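Side-chain contact in uracil-DNA glycosylase (Sulfolobus tokodaii str. 7, PDB 4ZBY), which belongs to the uracil-DNA glycosylase superfamily and binds an iron-sulfur cluster and uracil within an alpha/beta fold: residues I158-Y163 / F182-E187. Residues are numbered along the deposited sequence; the frame is centred on the assembly and turned at random. Where two conformers were deposited one is given.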
loop_
_atom_site.group_PDB
_atom_site.type_symbol
_atom_site.label_atom_id
_atom_site.label_comp_id
_atom_site.label_asym_id
_atom_site.label_seq_id
_atom_site.Cartn_x
_atom_site.Cartn_y
_atom_site.Cartn_z
ATOM N N ILE A 158 -11.213 7.257 2.752
ATOM C CA ILE A 158 -10.342 8.418 2.591
ATOM C C ILE A 158 -9.029 7.954 2.001
ATOM O O ILE A 158 -8.333 7.136 2.608
ATOM C CB ILE A 158 -10.067 9.095 3.922
ATOM C CG1 ILE A 158 -11.373 9.612 4.534
ATOM C CG2 ILE A 158 -9.092 10.203 3.736
ATOM C CD1 ILE A 158 -11.227 10.004 5.999
ATOM N N VAL A 159 -8.690 8.455 0.823
ATOM C CA VAL A 159 -7.439 8.068 0.186
ATOM C C VAL A 159 -6.418 9.174 0.389
ATOM O O VAL A 159 -6.681 10.344 0.107
ATOM C CB VAL A 159 -7.613 7.781 -1.328
ATOM C CG1 VAL A 159 -6.242 7.530 -1.998
ATOM C CG2 VAL A 159 -8.536 6.591 -1.540
ATOM N N PHE A 160 -5.254 8.805 0.896
ATOM C CA PHE A 160 -4.229 9.789 1.193
ATOM C C PHE A 160 -2.901 9.402 0.568
ATOM O O PHE A 160 -2.210 8.522 1.072
ATOM C CB PHE A 160 -4.070 9.942 2.716
ATOM C CG PHE A 160 -3.408 11.206 3.118
ATOM C CD1 PHE A 160 -4.142 12.217 3.715
ATOM C CD2 PHE A 160 -2.051 11.419 2.871
ATOM C CE1 PHE A 160 -3.531 13.426 4.058
ATOM C CE2 PHE A 160 -1.433 12.628 3.219
ATOM C CZ PHE A 160 -2.171 13.612 3.827
ATOM N N PRO A 161 -2.536 10.063 -0.544
ATOM C CA PRO A 161 -1.281 9.696 -1.184
ATOM C C PRO A 161 -0.081 10.331 -0.494
ATOM O O PRO A 161 -0.174 11.474 -0.088
ATOM C CB PRO A 161 -1.427 10.263 -2.611
ATOM C CG PRO A 161 -2.886 10.603 -2.756
ATOM C CD PRO A 161 -3.350 10.964 -1.377
ATOM N N THR A 162 1.018 9.601 -0.376
ATOM C CA THR A 162 2.282 10.158 0.098
ATOM C C THR A 162 3.442 9.722 -0.798
ATOM O O THR A 162 3.274 8.897 -1.697
ATOM C CB THR A 162 2.600 9.709 1.529
ATOM O OG1 THR A 162 3.086 8.357 1.509
ATOM C CG2 THR A 162 1.352 9.775 2.423
ATOM N N TYR A 163 4.626 10.272 -0.549
ATOM C CA TYR A 163 5.816 9.777 -1.221
ATOM C C TYR A 163 6.088 8.388 -0.689
ATOM O O TYR A 163 5.618 8.022 0.379
ATOM C CB TYR A 163 7.013 10.696 -0.990
ATOM C CG TYR A 163 6.938 12.017 -1.721
ATOM C CD1 TYR A 163 6.494 12.085 -3.041
ATOM C CD2 TYR A 163 7.329 13.194 -1.100
ATOM C CE1 TYR A 163 6.430 13.293 -3.713
ATOM C CE2 TYR A 163 7.276 14.409 -1.771
ATOM C CZ TYR A 163 6.821 14.452 -3.072
ATOM O OH TYR A 163 6.757 15.657 -3.740
ATOM N N PHE A 182 2.189 11.965 7.530
ATOM C CA PHE A 182 1.703 10.971 8.485
ATOM C C PHE A 182 0.997 11.643 9.667
ATOM O O PHE A 182 0.046 11.076 10.208
ATOM C CB PHE A 182 2.831 10.045 8.955
ATOM C CG PHE A 182 2.952 8.786 8.131
ATOM C CD1 PHE A 182 3.177 8.851 6.777
ATOM C CD2 PHE A 182 2.815 7.536 8.718
ATOM C CE1 PHE A 182 3.274 7.698 6.006
ATOM C CE2 PHE A 182 2.908 6.374 7.946
ATOM C CZ PHE A 182 3.126 6.454 6.605
ATOM N N LYS A 183 1.434 12.846 10.047
ATOM C CA LYS A 183 0.729 13.627 11.072
ATOM C C LYS A 183 -0.700 13.931 10.620
ATOM O O LYS A 183 -1.644 13.883 11.414
ATOM C CB LYS A 183 1.468 14.937 11.383
ATOM C CG LYS A 183 2.808 14.761 12.098
ATOM C CD LYS A 183 3.472 16.114 12.401
ATOM C CE LYS A 183 4.814 15.944 13.121
ATOM N NZ LYS A 183 5.526 17.243 13.321
ATOM N N LYS A 184 -0.857 14.266 9.338
ATOM C CA LYS A 184 -2.180 14.530 8.795
ATOM C C LYS A 184 -3.026 13.274 8.766
ATOM O O LYS A 184 -4.236 13.341 9.026
ATOM C CB LYS A 184 -2.086 15.146 7.390
ATOM C CG LYS A 184 -1.507 16.551 7.400
ATOM C CD LYS A 184 -1.291 17.053 5.963
ATOM C CE LYS A 184 -1.090 18.561 5.928
ATOM N NZ LYS A 184 0.166 18.959 6.616
ATOM N N ILE A 185 -2.396 12.147 8.442
ATOM C CA ILE A 185 -3.072 10.860 8.448
ATOM C C ILE A 185 -3.517 10.540 9.879
ATOM O O ILE A 185 -4.641 10.075 10.061
ATOM C CB ILE A 185 -2.194 9.738 7.873
ATOM C CG1 ILE A 185 -2.018 10.008 6.371
ATOM C CG2 ILE A 185 -2.807 8.337 8.139
ATOM C CD1 ILE A 185 -0.862 9.228 5.731
ATOM N N ARG A 186 -2.684 10.855 10.870
ATOM C CA ARG A 186 -3.114 10.579 12.256
ATOM C C ARG A 186 -4.370 11.377 12.576
ATOM O O ARG A 186 -5.314 10.855 13.160
ATOM C CB ARG A 186 -2.029 10.895 13.279
ATOM C CG ARG A 186 -2.465 10.444 14.704
ATOM C CD ARG A 186 -1.769 11.152 15.816
ATOM N NE ARG A 186 -2.271 10.688 17.114
ATOM C CZ ARG A 186 -2.963 11.416 17.986
ATOM N NH1 ARG A 186 -3.350 10.849 19.119
ATOM N NH2 ARG A 186 -3.253 12.697 17.753
ATOM N N GLU A 187 -4.379 12.654 12.202
ATOM C CA GLU A 187 -5.537 13.494 12.510
ATOM C C GLU A 187 -6.786 12.922 11.833
ATOM O O GLU A 187 -7.836 12.826 12.458
ATOM C CB GLU A 187 -5.293 14.942 12.094
ATOM C CG GLU A 187 -6.427 15.864 12.464
ATOM C CD GLU A 187 -6.043 17.338 12.397
ATOM O OE1 GLU A 187 -4.866 17.630 12.093
ATOM O OE2 GLU A 187 -6.914 18.203 12.646
#
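Ile185 lays its CG1 methylene over one face of the Phe160 ring, in a CH-pi contact with CG1 3.9 Å from the ring centroid and 17° off the ring normal. The carbon is displaced from the middle toward the CG-CD2 bond, and its nearest ring atom is Phe160 CG, 3.7 Å from Ile185 CG1. CB of Phe160 points toward the helix, and with CG roughly anti to the backbone N (chi1 -160°) the ring lies under Ile185. At the far end of that ring Lys184 takes over: its CB approaches Phe160 CZ obliquely at 3.9 Å, its CD still lies beside CZ, and only the ammonium end beyond leads away. The Ile185 CD1 methyl passes the CD2 side of the Phe160 ring and comes to rest 4.0 Å from Thr162 CG2, the two side chains crossing at about a right angle. Thr162 turns its methyl to the helix, while its OG1 donates a hydrogen bond to Tyr163 O (2.8 Å). The axes of strand 158-162 and helix 182-187 run nearly antiparallel (168°) and approach to 10.0 Å. The C-terminal helix 172-190 thereby packs on one face of the mixed sheet, while Val159 and Pro161 turn to helix 123-133, as in the layered alpha/beta fold of this superfamily. Val119 also touches Ile185, and Leu188 adds to the packing on Phe160. The interface is therefore held by dispersion and hydrophobic burial, its one threonine hydroxyl being satisfied within its own segment, and Lys184 lends this contact only its hydrocarbon chain at the exposed margin.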